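Local atomic coordinates of hydrazine synthase subunit alpha (Candidatus Kuenenia stuttgartiensis, PDB entry 5C2V), a protein that catalyses, within the hydrazine synthase complex, the condensation of hydroxylamine with ammonia to hydrazine, and carries two heme c groups. Residues P425-T430 and L548-G553; G252-V257 and G281-R286; G158-T163 and G195-R200; P82-D87 and Y389-P394; G294-V299 and V316-P321. All blocks are in the same frame, centred on the assembly; numbering follows the deposited sequence.

Contact 1 (P425-T430 and L548-G553)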
# COMPACT_ATOMS: atom_id res chain seq x y z
N PRO D 425 -44.05 -0.49 -11.56
CA PRO D 425 -43.83 0.04 -10.21
C PRO D 425 -42.65 1.00 -10.16
O PRO D 425 -42.67 1.96 -9.38
CB PRO D 425 -43.55 -1.21 -9.38
CG PRO D 425 -44.16 -2.33 -10.15
CD PRO D 425 -43.99 -1.96 -11.59
N HIS D 426 -41.64 0.75 -10.98
CA HIS D 426 -40.45 1.58 -11.02
C HIS D 426 -39.81 1.52 -12.40
O HIS D 426 -40.00 0.55 -13.14
CB HIS D 426 -39.45 1.12 -9.95
CG HIS D 426 -38.43 2.15 -9.59
ND1 HIS D 426 -37.35 2.45 -10.39
CD2 HIS D 426 -38.31 2.94 -8.49
CE1 HIS D 426 -36.62 3.39 -9.81
NE2 HIS D 426 -37.18 3.70 -8.66
N SER D 427 -39.07 2.56 -12.77
CA SER D 427 -38.32 2.56 -14.02
C SER D 427 -37.28 1.45 -13.99
O SER D 427 -36.71 1.16 -12.94
CB SER D 427 -37.66 3.92 -14.25
OG SER D 427 -36.82 4.27 -13.17
N TRP D 428 -37.02 0.83 -15.14
CA TRP D 428 -36.08 -0.28 -15.18
C TRP D 428 -35.19 -0.28 -16.42
O TRP D 428 -35.46 0.43 -17.40
CB TRP D 428 -36.84 -1.61 -15.07
CG TRP D 428 -37.88 -1.83 -16.13
CD1 TRP D 428 -39.13 -1.31 -16.17
CD2 TRP D 428 -37.76 -2.67 -17.29
NE1 TRP D 428 -39.80 -1.75 -17.29
CE2 TRP D 428 -38.97 -2.59 -17.99
CE3 TRP D 428 -36.73 -3.48 -17.80
CZ2 TRP D 428 -39.20 -3.29 -19.18
CZ3 TRP D 428 -36.96 -4.16 -18.98
CH2 TRP D 428 -38.18 -4.06 -19.65
N GLY D 429 -34.14 -1.09 -16.38
CA GLY D 429 -33.15 -1.16 -17.44
C GLY D 429 -32.44 -2.50 -17.41
O GLY D 429 -32.85 -3.39 -16.67
N THR D 430 -31.39 -2.65 -18.21
CA THR D 430 -30.71 -3.95 -18.30
C THR D 430 -29.18 -3.87 -18.23
O THR D 430 -28.58 -2.81 -18.45
CB THR D 430 -31.08 -4.68 -19.61
OG1 THR D 430 -30.78 -3.84 -20.73
CG2 THR D 430 -32.55 -5.04 -19.63
N LEU D 548 -28.18 2.64 -13.92
CA LEU D 548 -28.76 2.58 -15.25
C LEU D 548 -29.84 3.64 -15.41
O LEU D 548 -30.66 3.84 -14.52
CB LEU D 548 -29.35 1.20 -15.53
CG LEU D 548 -28.39 0.00 -15.57
CD1 LEU D 548 -29.17 -1.30 -15.64
CD2 LEU D 548 -27.44 0.12 -16.76
N ARG D 549 -29.82 4.35 -16.54
CA ARG D 549 -30.92 5.23 -16.87
C ARG D 549 -32.09 4.37 -17.33
O ARG D 549 -31.89 3.22 -17.72
CB ARG D 549 -30.51 6.24 -17.95
CG ARG D 549 -29.39 7.19 -17.55
CD ARG D 549 -29.56 7.71 -16.12
NE ARG D 549 -30.87 8.31 -15.89
CZ ARG D 549 -31.16 9.59 -16.11
NH1 ARG D 549 -30.24 10.42 -16.58
NH2 ARG D 549 -32.38 10.04 -15.86
N PRO D 550 -33.33 4.90 -17.27
CA PRO D 550 -34.51 4.15 -17.70
C PRO D 550 -34.37 3.59 -19.12
O PRO D 550 -33.89 4.29 -20.01
CB PRO D 550 -35.62 5.19 -17.64
CG PRO D 550 -35.20 6.11 -16.56
CD PRO D 550 -33.70 6.19 -16.66
N TYR D 551 -34.76 2.32 -19.29
CA TYR D 551 -34.77 1.64 -20.59
C TYR D 551 -33.36 1.39 -21.15
O TYR D 551 -33.18 0.62 -22.10
CB TYR D 551 -35.61 2.43 -21.61
CG TYR D 551 -35.58 1.86 -23.01
CD1 TYR D 551 -36.27 0.70 -23.33
CD2 TYR D 551 -34.85 2.49 -24.01
CE1 TYR D 551 -36.24 0.18 -24.60
CE2 TYR D 551 -34.82 1.98 -25.29
CZ TYR D 551 -35.51 0.82 -25.59
OH TYR D 551 -35.48 0.31 -26.86
N HIS D 552 -32.36 2.02 -20.55
CA HIS D 552 -30.98 1.82 -20.96
C HIS D 552 -30.50 0.43 -20.60
O HIS D 552 -31.10 -0.26 -19.77
CB HIS D 552 -30.07 2.87 -20.33
CG HIS D 552 -30.08 4.19 -21.04
ND1 HIS D 552 -31.22 4.95 -21.17
CD2 HIS D 552 -29.09 4.87 -21.66
CE1 HIS D 552 -30.93 6.05 -21.84
NE2 HIS D 552 -29.65 6.03 -22.15
N GLY D 553 -29.40 0.02 -21.23
CA GLY D 553 -28.77 -1.23 -20.88
C GLY D 553 -27.28 -1.12 -21.11
O GLY D 553 -26.84 -0.35 -21.96
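T430 and G553 form a parallel bridge, CA to CA 4.2 Å, at the start of a pairing in which strand 428-433 lies between strands 517-522 and 553-556 of a small mixed sheet. Just before it, R549 to H552 make a type II beta turn, which presents Y551 N and H552 O to the strand. Y551 N donates to W428 O at 2.8 Å, and T430 N to H552 O at 2.9 Å, with N-H...O angles near 160° in both. Side chains fill in around this backbone ladder. P550 lays CG against CB of S427, 4.0 Å away, while the hydroxyl of S427 bonds to S523. L548 stands just before the turn: with CG beside its own backbone N (chi1 -64°), CD1 packs beside the T430 carbonyl group, 3.2 Å from T430 O. H552 turns its ring back to its own turn, ND1 donating to P550 O within the ring plane, and CB of R549 lies over one ring face, offset toward the rim. Segment 548-553 belongs to the middle domain, and the L548 side chain is about 8 Å from a heme c. On the G553 side, T430 OG1 lies 3.3 Å from G553 CA and is bonded to W580 NE1.

Contact 2 (G252-V257 and G281-R286); sequences GGEGRV and GGTSGR
R286 runs its whole aliphatic stem past the carbonyl oxygen of V257. CB stands 3.8 Å from V257 O, CG 3.3 Å and CD 3.2 Å, a straight run made possible by the extended chain from CG to NE (chi2 179°). NE then meets the same oxygen at 3.1 Å, at the edge of the guanidinium and near its plane, but the bond is weak, bent to 124° at the hydrogen. Beyond it, NH2 bonds to I280 O. V257 answers with CG1, which packs 3.5 Å from R286 O. One water joins the backbones: it accepts from V257 N and lies within hydrogen-bonding distance of G282 O and S284 O, at the type II' turn G281-S284. R256 lays CG against G282 O, 3.4 Å away, and its side chain comes within about 5 Å of a heme c and about 7 Å of the zinc ion. Strands 256-262 and 285-291 belong to successive four-stranded antiparallel sheets, consistent with a seam between neighbouring blades of the beta-propeller, here beside the heme and zinc sites.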
# COMPACT_ATOMS: atom_id res chain seq x y z
N GLY D 252 -8.08 -0.23 0.70
CA GLY D 252 -7.53 -0.09 2.04
C GLY D 252 -8.50 0.54 3.02
O GLY D 252 -8.09 1.07 4.05
N GLY D 253 -9.78 0.49 2.68
CA GLY D 253 -10.82 1.03 3.54
C GLY D 253 -11.02 2.53 3.40
O GLY D 253 -11.99 3.08 3.93
N GLU D 254 -10.10 3.21 2.73
CA GLU D 254 -10.19 4.65 2.55
C GLU D 254 -10.75 5.11 1.20
O GLU D 254 -10.98 6.31 1.00
CB GLU D 254 -8.82 5.28 2.77
CG GLU D 254 -8.32 5.15 4.20
CD GLU D 254 -6.87 5.57 4.36
OE1 GLU D 254 -6.08 5.37 3.41
OE2 GLU D 254 -6.53 6.11 5.43
N GLY D 255 -10.99 4.18 0.28
CA GLY D 255 -11.50 4.53 -1.04
C GLY D 255 -10.55 5.40 -1.85
O GLY D 255 -9.42 5.65 -1.43
N ARG D 256 -11.01 5.87 -3.01
CA ARG D 256 -10.20 6.75 -3.85
C ARG D 256 -11.05 7.77 -4.61
O ARG D 256 -12.22 7.53 -4.88
CB ARG D 256 -9.36 5.94 -4.84
CG ARG D 256 -8.06 5.39 -4.28
CD ARG D 256 -7.23 4.72 -5.37
NE ARG D 256 -7.61 3.32 -5.58
CZ ARG D 256 -6.98 2.29 -5.02
NH1 ARG D 256 -5.95 2.49 -4.21
NH2 ARG D 256 -7.40 1.05 -5.26
N VAL D 257 -10.44 8.90 -4.97
CA VAL D 257 -11.12 9.90 -5.80
C VAL D 257 -10.55 9.86 -7.22
O VAL D 257 -9.41 10.23 -7.45
CB VAL D 257 -10.98 11.32 -5.23
CG1 VAL D 257 -11.62 12.34 -6.16
CG2 VAL D 257 -11.60 11.40 -3.85
N GLY D 281 -0.81 8.22 -7.08
CA GLY D 281 -1.54 9.20 -6.30
C GLY D 281 -2.27 8.68 -5.07
O GLY D 281 -2.56 9.46 -4.17
N GLY D 282 -2.53 7.38 -5.01
CA GLY D 282 -3.09 6.78 -3.81
C GLY D 282 -4.40 7.41 -3.34
O GLY D 282 -5.39 7.44 -4.07
N THR D 283 -4.39 7.90 -2.10
CA THR D 283 -5.57 8.50 -1.49
C THR D 283 -5.68 10.00 -1.75
O THR D 283 -6.57 10.66 -1.21
CB THR D 283 -5.59 8.27 0.03
OG1 THR D 283 -4.38 8.78 0.61
CG2 THR D 283 -5.73 6.80 0.35
N SER D 284 -4.77 10.54 -2.56
CA SER D 284 -4.80 11.96 -2.90
C SER D 284 -6.12 12.34 -3.56
O SER D 284 -6.69 11.56 -4.32
CB SER D 284 -3.64 12.33 -3.82
OG SER D 284 -2.39 12.08 -3.21
N GLY D 285 -6.61 13.54 -3.26
CA GLY D 285 -7.81 14.03 -3.90
C GLY D 285 -7.51 14.50 -5.31
O GLY D 285 -6.47 15.09 -5.56
N ARG D 286 -8.42 14.23 -6.24
CA ARG D 286 -8.25 14.73 -7.60
C ARG D 286 -9.45 15.59 -7.98
O ARG D 286 -10.56 15.08 -8.13
CB ARG D 286 -8.08 13.57 -8.58
CG ARG D 286 -7.08 12.52 -8.12
CD ARG D 286 -6.96 11.37 -9.12
NE ARG D 286 -6.46 10.16 -8.48
CZ ARG D 286 -5.18 9.79 -8.46
NH1 ARG D 286 -4.26 10.55 -9.04
NH2 ARG D 286 -4.82 8.67 -7.86
O HOH W 1 -7.91 9.23 -4.45

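Contact 3 (G158-T163 and G195-R200)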
# COMPACT_ATOMS: atom_id res chain seq x y z
N GLY D 158 -43.69 23.38 -33.66
CA GLY D 158 -43.17 24.70 -33.31
C GLY D 158 -41.76 24.73 -32.77
O GLY D 158 -41.07 23.71 -32.76
N MET D 159 -41.30 25.90 -32.35
CA MET D 159 -39.87 26.12 -32.15
C MET D 159 -39.45 26.30 -30.70
O MET D 159 -40.28 26.37 -29.79
CB MET D 159 -39.43 27.35 -32.94
CG MET D 159 -40.01 27.43 -34.34
SD MET D 159 -39.40 26.14 -35.43
CE MET D 159 -37.70 26.64 -35.63
N VAL D 160 -38.14 26.39 -30.50
CA VAL D 160 -37.56 26.70 -29.20
C VAL D 160 -36.20 27.38 -29.40
O VAL D 160 -35.46 27.01 -30.31
CB VAL D 160 -37.41 25.43 -28.32
CG1 VAL D 160 -36.70 24.32 -29.09
CG2 VAL D 160 -36.69 25.74 -27.01
N GLU D 161 -35.88 28.37 -28.58
CA GLU D 161 -34.58 29.01 -28.64
C GLU D 161 -33.48 27.99 -28.37
O GLU D 161 -33.55 27.24 -27.40
CB GLU D 161 -34.49 30.16 -27.63
CG GLU D 161 -34.69 31.54 -28.24
CD GLU D 161 -33.52 31.99 -29.09
OE1 GLU D 161 -32.36 31.70 -28.71
OE2 GLU D 161 -33.75 32.62 -30.14
N LYS D 162 -32.46 27.97 -29.22
CA LYS D 162 -31.35 27.05 -28.99
C LYS D 162 -30.30 27.76 -28.17
O LYS D 162 -29.60 28.66 -28.65
CB LYS D 162 -30.76 26.55 -30.31
CG LYS D 162 -31.77 25.91 -31.25
CD LYS D 162 -31.10 25.48 -32.55
CE LYS D 162 -30.54 26.69 -33.29
NZ LYS D 162 -29.51 26.30 -34.29
N THR D 163 -30.19 27.35 -26.91
CA THR D 163 -29.26 27.94 -25.97
C THR D 163 -28.31 26.86 -25.50
O THR D 163 -27.10 26.93 -25.73
CB THR D 163 -29.99 28.57 -24.76
OG1 THR D 163 -30.94 27.63 -24.25
CG2 THR D 163 -30.72 29.84 -25.18
N GLY D 195 -37.78 22.51 -20.47
CA GLY D 195 -38.01 21.17 -20.97
C GLY D 195 -38.19 21.16 -22.48
O GLY D 195 -38.33 20.10 -23.09
N LYS D 196 -38.17 22.33 -23.10
CA LYS D 196 -38.48 22.38 -24.52
C LYS D 196 -37.28 21.97 -25.37
O LYS D 196 -37.45 21.60 -26.52
CB LYS D 196 -38.99 23.76 -24.91
CG LYS D 196 -40.47 23.98 -24.57
CD LYS D 196 -40.61 24.65 -23.21
CE LYS D 196 -42.06 24.76 -22.77
NZ LYS D 196 -42.16 25.53 -21.49
N ILE D 197 -36.07 22.04 -24.81
CA ILE D 197 -34.88 21.61 -25.55
C ILE D 197 -34.81 20.08 -25.58
O ILE D 197 -34.48 19.48 -26.60
CB ILE D 197 -33.59 22.19 -24.93
CG1 ILE D 197 -33.53 23.69 -25.19
CG2 ILE D 197 -32.36 21.49 -25.50
CD1 ILE D 197 -32.21 24.34 -24.85
N ILE D 198 -35.14 19.47 -24.45
CA ILE D 198 -35.28 18.02 -24.37
C ILE D 198 -36.42 17.57 -25.28
O ILE D 198 -36.35 16.52 -25.92
CB ILE D 198 -35.53 17.55 -22.92
CG1 ILE D 198 -34.31 17.84 -22.06
CG2 ILE D 198 -35.86 16.07 -22.87
CD1 ILE D 198 -33.06 17.11 -22.50
N GLN D 199 -37.46 18.40 -25.36
CA GLN D 199 -38.59 18.12 -26.24
C GLN D 199 -38.18 18.26 -27.70
O GLN D 199 -38.73 17.60 -28.58
CB GLN D 199 -39.77 19.05 -25.92
CG GLN D 199 -41.07 18.64 -26.57
CD GLN D 199 -42.24 19.51 -26.15
OE1 GLN D 199 -42.06 20.57 -25.56
NE2 GLN D 199 -43.45 19.06 -26.46
N ARG D 200 -37.21 19.12 -27.95
CA ARG D 200 -36.68 19.30 -29.29
C ARG D 200 -35.88 18.07 -29.68
O ARG D 200 -36.06 17.53 -30.78
CB ARG D 200 -35.81 20.56 -29.37
CG ARG D 200 -34.78 20.55 -30.50
CD ARG D 200 -34.28 21.96 -30.81
NE ARG D 200 -33.08 21.95 -31.65
CZ ARG D 200 -33.09 21.73 -32.96
NH1 ARG D 200 -34.23 21.49 -33.60
NH2 ARG D 200 -31.95 21.74 -33.64
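The flat group in this contact is the guanidinium of R200, which K162 approaches with its methylene carbons: CD lies 4.0 Å from NH2 and 4.1 Å from NE. Both side chains are held at their polar ends by carbonyls, K162 NZ by E137 O and R200 NH1 by R142 O. The hydrazine synthase gamma subunit adds carboxylates, E22 of that chain bridging to K162 and E28 of that chain to R200, which would help to balance the two neighbouring positive charges. Away from the guanidinium the contact is mostly between methyl and methylene groups. V160 points at the helix and splits its methyls, CG1 touching CD of R200 at 3.8 Å and CG2 touching CB of K196 at 3.7 Å. Its chi1 of 51° places CG1 between the backbone N and the carbonyl carbon and leaves CG2 anti to N. I197 sends CD1 across T163 at about a right angle, 3.6 Å from OG1, a hydroxyl bonded to that of T192. The axes of these short pieces, strand 158-162 and helix 196-200, pass 8.6 Å apart at 117°. The helix follows strand 186-191 after a short loop and packs against strand 154-171, with strand 139-146, a further neighbour, contributing I143 beside V160.

Contact 4 (P82-D87 and Y389-P394)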
# COMPACT_ATOMS: atom_id res chain seq x y z
N PRO D 82 -17.42 30.47 -11.45
CA PRO D 82 -17.74 31.09 -12.75
C PRO D 82 -17.56 30.13 -13.92
O PRO D 82 -16.57 29.39 -13.97
CB PRO D 82 -16.74 32.25 -12.85
CG PRO D 82 -16.08 32.35 -11.49
CD PRO D 82 -16.14 30.97 -10.92
N CYS D 83 -18.50 30.14 -14.87
CA CYS D 83 -18.32 29.44 -16.14
C CYS D 83 -18.86 30.28 -17.28
O CYS D 83 -20.05 30.60 -17.31
CB CYS D 83 -19.00 28.07 -16.11
SG CYS D 83 -18.63 27.02 -17.54
N THR D 84 -18.01 30.62 -18.25
CA THR D 84 -18.41 31.50 -19.34
C THR D 84 -19.21 30.77 -20.41
O THR D 84 -19.03 29.57 -20.63
CB THR D 84 -17.19 32.18 -20.00
OG1 THR D 84 -16.40 31.19 -20.68
CG2 THR D 84 -16.33 32.88 -18.96
N TYR D 85 -20.09 31.50 -21.08
CA TYR D 85 -20.87 30.96 -22.18
C TYR D 85 -19.98 30.84 -23.42
O TYR D 85 -18.80 31.19 -23.38
CB TYR D 85 -22.09 31.83 -22.47
CG TYR D 85 -23.20 31.16 -23.26
CD1 TYR D 85 -23.90 30.08 -22.74
CD2 TYR D 85 -23.54 31.61 -24.53
CE1 TYR D 85 -24.91 29.47 -23.46
CE2 TYR D 85 -24.55 31.01 -25.26
CZ TYR D 85 -25.23 29.94 -24.72
OH TYR D 85 -26.24 29.33 -25.44
N TRP D 86 -20.55 30.35 -24.51
CA TRP D 86 -19.78 30.09 -25.72
C TRP D 86 -19.25 31.37 -26.37
O TRP D 86 -18.11 31.41 -26.82
CB TRP D 86 -20.63 29.30 -26.72
CG TRP D 86 -21.31 28.11 -26.11
CD1 TRP D 86 -22.64 28.00 -25.81
CD2 TRP D 86 -20.70 26.88 -25.73
NE1 TRP D 86 -22.89 26.77 -25.26
CE2 TRP D 86 -21.72 26.06 -25.20
CE3 TRP D 86 -19.40 26.38 -25.77
CZ2 TRP D 86 -21.47 24.77 -24.72
CZ3 TRP D 86 -19.15 25.10 -25.30
CH2 TRP D 86 -20.19 24.31 -24.78
N ASP D 87 -20.09 32.40 -26.41
CA ASP D 87 -19.71 33.66 -27.04
C ASP D 87 -18.88 34.55 -26.12
O ASP D 87 -18.13 35.42 -26.58
CB ASP D 87 -20.95 34.42 -27.51
CG ASP D 87 -21.89 34.75 -26.37
OD1 ASP D 87 -21.81 34.08 -25.32
OD2 ASP D 87 -22.72 35.67 -26.52
N TYR D 389 -13.52 34.55 -23.66
CA TYR D 389 -13.16 34.25 -25.04
C TYR D 389 -14.22 33.35 -25.65
O TYR D 389 -15.02 32.74 -24.92
CB TYR D 389 -11.78 33.59 -25.14
CG TYR D 389 -11.69 32.19 -24.57
CD1 TYR D 389 -11.46 31.99 -23.21
CD2 TYR D 389 -11.83 31.07 -25.38
CE1 TYR D 389 -11.37 30.71 -22.69
CE2 TYR D 389 -11.74 29.80 -24.87
CZ TYR D 389 -11.51 29.62 -23.52
OH TYR D 389 -11.42 28.34 -23.01
N VAL D 390 -14.23 33.25 -26.97
CA VAL D 390 -15.21 32.42 -27.65
C VAL D 390 -14.79 30.96 -27.62
O VAL D 390 -13.72 30.60 -28.11
CB VAL D 390 -15.42 32.87 -29.11
CG1 VAL D 390 -16.45 31.98 -29.79
CG2 VAL D 390 -15.84 34.33 -29.16
N LYS D 391 -15.64 30.12 -27.03
CA LYS D 391 -15.34 28.70 -26.89
C LYS D 391 -16.01 27.88 -27.99
O LYS D 391 -17.20 28.06 -28.26
CB LYS D 391 -15.78 28.18 -25.52
CG LYS D 391 -15.00 28.76 -24.36
CD LYS D 391 -15.55 28.25 -23.05
CE LYS D 391 -14.75 28.80 -21.88
NZ LYS D 391 -15.32 28.35 -20.58
N TYR D 392 -15.25 26.99 -28.60
CA TYR D 392 -15.81 26.07 -29.58
C TYR D 392 -16.74 25.09 -28.87
O TYR D 392 -16.53 24.76 -27.71
CB TYR D 392 -14.71 25.32 -30.33
CG TYR D 392 -15.19 24.64 -31.59
CD1 TYR D 392 -15.43 25.37 -32.74
CD2 TYR D 392 -15.40 23.27 -31.62
CE1 TYR D 392 -15.87 24.76 -33.90
CE2 TYR D 392 -15.83 22.65 -32.78
CZ TYR D 392 -16.07 23.40 -33.91
OH TYR D 392 -16.51 22.78 -35.06
N LYS D 393 -17.77 24.64 -29.58
CA LYS D 393 -18.75 23.74 -28.98
C LYS D 393 -18.43 22.28 -29.26
O LYS D 393 -18.19 21.90 -30.40
CB LYS D 393 -20.16 24.07 -29.49
CG LYS D 393 -20.71 25.39 -28.98
CD LYS D 393 -22.03 25.73 -29.65
CE LYS D 393 -22.54 27.09 -29.20
NZ LYS D 393 -24.02 27.19 -29.34
N PRO D 394 -18.41 21.46 -28.20
CA PRO D 394 -18.21 20.01 -28.33
C PRO D 394 -19.43 19.33 -28.93
O PRO D 394 -20.53 19.88 -28.89
CB PRO D 394 -17.98 19.55 -26.88
CG PRO D 394 -17.68 20.80 -26.11
CD PRO D 394 -18.45 21.88 -26.79
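W86 and K393 both hold CG beside the backbone N (chi1 -49° and -70°), and the extended chain of K393 beyond CG carries its aliphatic stem across the indole at about a right angle. CG of K393 lies above the face near the rim, 3.6 Å from W86 CD2, and CE sits over the five-membered ring, 3.6 Å from its centroid, as a CH-pi contact. NZ continues to 4.3 Å from the same centroid, an off-centre cation-pi pair, and is hydrogen-bonded to I136 O. At the far end of the indole, P394 brings CD to 3.6 Å from CH2. The backbones are tied by K391 N donating to W86 O at 2.8 Å, with V390 CA making a CH...O contact to the same oxygen. K391 stretches the other way to T84, where NZ gives OG1 a weak bond of 3.0 Å while also bonding Y341 OH. Segment 389-394 follows strand 381-387, which pairs with strand 31-37, consistent with the closure of the propeller ring, and the gamma subunit approaches here, R20 of that chain donating to K393 O. Chemically, the two lysines differ: K391 works through its ammonium end, shared between two hydroxyls, whereas K393 lays its methylene stem over the buried indole, and its charge is probably well accommodated between the ring and I136 O.

Contact 5 (G294-V299 and V316-P321)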
# COMPACT_ATOMS: atom_id res chain seq x y z
N GLY D 294 -3.48 22.02 -26.80
CA GLY D 294 -2.31 21.73 -27.61
C GLY D 294 -1.78 20.30 -27.55
O GLY D 294 -1.73 19.62 -28.58
N ASP D 295 -1.40 19.85 -26.37
CA ASP D 295 -0.88 18.49 -26.21
C ASP D 295 -1.93 17.52 -25.68
O ASP D 295 -1.63 16.34 -25.46
CB ASP D 295 0.35 18.49 -25.29
CG ASP D 295 0.22 19.44 -24.12
OD1 ASP D 295 -0.93 19.67 -23.67
OD2 ASP D 295 1.25 19.94 -23.64
N ARG D 296 -3.14 18.02 -25.48
CA ARG D 296 -4.26 17.21 -24.99
C ARG D 296 -3.94 16.50 -23.68
O ARG D 296 -3.89 15.27 -23.62
CB ARG D 296 -4.68 16.18 -26.04
CG ARG D 296 -5.69 16.70 -27.05
CD ARG D 296 -5.85 15.74 -28.21
NE ARG D 296 -7.16 15.85 -28.84
CZ ARG D 296 -8.14 14.97 -28.68
NH1 ARG D 296 -7.96 13.91 -27.91
NH2 ARG D 296 -9.30 15.15 -29.29
N LYS D 297 -3.72 17.29 -22.63
CA LYS D 297 -3.41 16.73 -21.32
C LYS D 297 -4.51 17.05 -20.32
O LYS D 297 -4.98 18.19 -20.24
CB LYS D 297 -2.08 17.27 -20.80
CG LYS D 297 -0.86 16.86 -21.61
CD LYS D 297 0.41 17.45 -21.01
CE LYS D 297 1.64 17.01 -21.80
NZ LYS D 297 2.88 17.60 -21.24
N ILE D 298 -4.93 16.04 -19.56
CA ILE D 298 -5.83 16.28 -18.45
C ILE D 298 -4.99 16.83 -17.31
O ILE D 298 -4.09 16.15 -16.80
CB ILE D 298 -6.55 15.01 -17.99
CG1 ILE D 298 -7.31 14.37 -19.15
CG2 ILE D 298 -7.50 15.31 -16.83
CD1 ILE D 298 -7.99 13.06 -18.79
N VAL D 299 -5.29 18.06 -16.91
CA VAL D 299 -4.56 18.74 -15.85
C VAL D 299 -5.49 18.93 -14.67
O VAL D 299 -6.57 19.51 -14.80
CB VAL D 299 -4.01 20.10 -16.30
CG1 VAL D 299 -3.40 20.85 -15.12
CG2 VAL D 299 -2.99 19.92 -17.41
N VAL D 316 -2.19 13.91 -16.80
CA VAL D 316 -2.13 12.66 -17.56
C VAL D 316 -2.79 12.86 -18.92
O VAL D 316 -3.87 13.44 -19.01
CB VAL D 316 -2.81 11.48 -16.83
CG1 VAL D 316 -1.95 10.99 -15.68
CG2 VAL D 316 -4.20 11.88 -16.33
N SER D 317 -2.14 12.39 -19.98
CA SER D 317 -2.64 12.60 -21.34
C SER D 317 -4.06 12.05 -21.51
O SER D 317 -4.36 10.94 -21.09
CB SER D 317 -1.71 11.94 -22.37
OG SER D 317 -1.94 10.54 -22.43
N TRP D 318 -4.93 12.85 -22.12
CA TRP D 318 -6.31 12.45 -22.34
C TRP D 318 -6.41 11.28 -23.31
O TRP D 318 -7.24 10.39 -23.13
CB TRP D 318 -7.14 13.63 -22.86
CG TRP D 318 -8.37 13.19 -23.59
CD1 TRP D 318 -8.54 13.14 -24.94
CD2 TRP D 318 -9.59 12.73 -23.01
NE1 TRP D 318 -9.80 12.68 -25.24
CE2 TRP D 318 -10.47 12.42 -24.07
CE3 TRP D 318 -10.04 12.54 -21.70
CZ2 TRP D 318 -11.76 11.94 -23.86
CZ3 TRP D 318 -11.32 12.07 -21.49
CH2 TRP D 318 -12.16 11.77 -22.57
N ASP D 319 -5.56 11.29 -24.33
CA ASP D 319 -5.57 10.25 -25.35
C ASP D 319 -5.20 8.89 -24.76
O ASP D 319 -5.84 7.88 -25.06
CB ASP D 319 -4.61 10.61 -26.49
CG ASP D 319 -5.03 11.87 -27.22
OD1 ASP D 319 -6.24 12.18 -27.24
OD2 ASP D 319 -4.15 12.56 -27.77
N ALA D 320 -4.16 8.87 -23.93
CA ALA D 320 -3.73 7.64 -23.27
C ALA D 320 -3.50 7.86 -21.78
O ALA D 320 -2.37 8.03 -21.35
CB ALA D 320 -2.47 7.10 -23.93
N PRO D 321 -4.59 7.86 -20.99
CA PRO D 321 -4.51 8.10 -19.55
C PRO D 321 -3.95 6.91 -18.78
O PRO D 321 -4.71 6.12 -18.21
CB PRO D 321 -5.96 8.37 -19.16
CG PRO D 321 -6.76 7.62 -20.16
CD PRO D 321 -5.98 7.68 -21.45
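A beta hairpin of strands 297-303 and 312-317 opens out here at its chain ends, where I298 and V316 are an antiparallel hydrogen-bonded pair and K297 and S317 a non-hydrogen-bonded one. I298 N donates to V316 O and V316 N to I298 O, both at 2.9 Å. One step further, W318 N reaches R296 O at 3.0 Å, carrying the ladder past the last strand residues. Both strands are central in a four-stranded antiparallel sheet, consistent with one blade of the six-bladed propeller, and the beta subunit borders it: N250 of that chain bonds to W318 O. In W318, chi1 of 157° swings CG away from the backbone N, beside the carbonyl carbon, and two groups meet the indole edge: I298 CD1 lies 3.6 Å from CE3, and R296 NH1 close to CD1. The guanidinium and indole planes are 52° apart, so the two are not stacked. The same NH1 forms a salt bridge with D319 OD1, the carboxylate turned 26° from the guanidinium; the modelled separation of 2.5 Å is doubtful in its exact value, and the hydrogen bond is weak. At the end of the strand, S317 OG accepts from A320 N at 3.2 Å, an ST motif.

How the contacts relate
Contacts 3 and 4 touch: Y85 OH lies 2.6 Å from T163 O, probably a hydrogen bond, and contact 3 is nested in the loop that contact 4 closes. Both also meet the gamma subunit, whereas contact 5 meets the beta subunit. Contacts 2 and 5 share a sheet, since strands 285-291 and 297-303 are neighbours in it, and their nearest atoms are about 7 Å apart. Contacts 1 and 2 lie on opposite sides of the chain's centre, 31 Å between centres, yet each has a side chain within about 8 Å of a heme c. Contacts 3, 4 and 5 lie away from the heme and zinc sites.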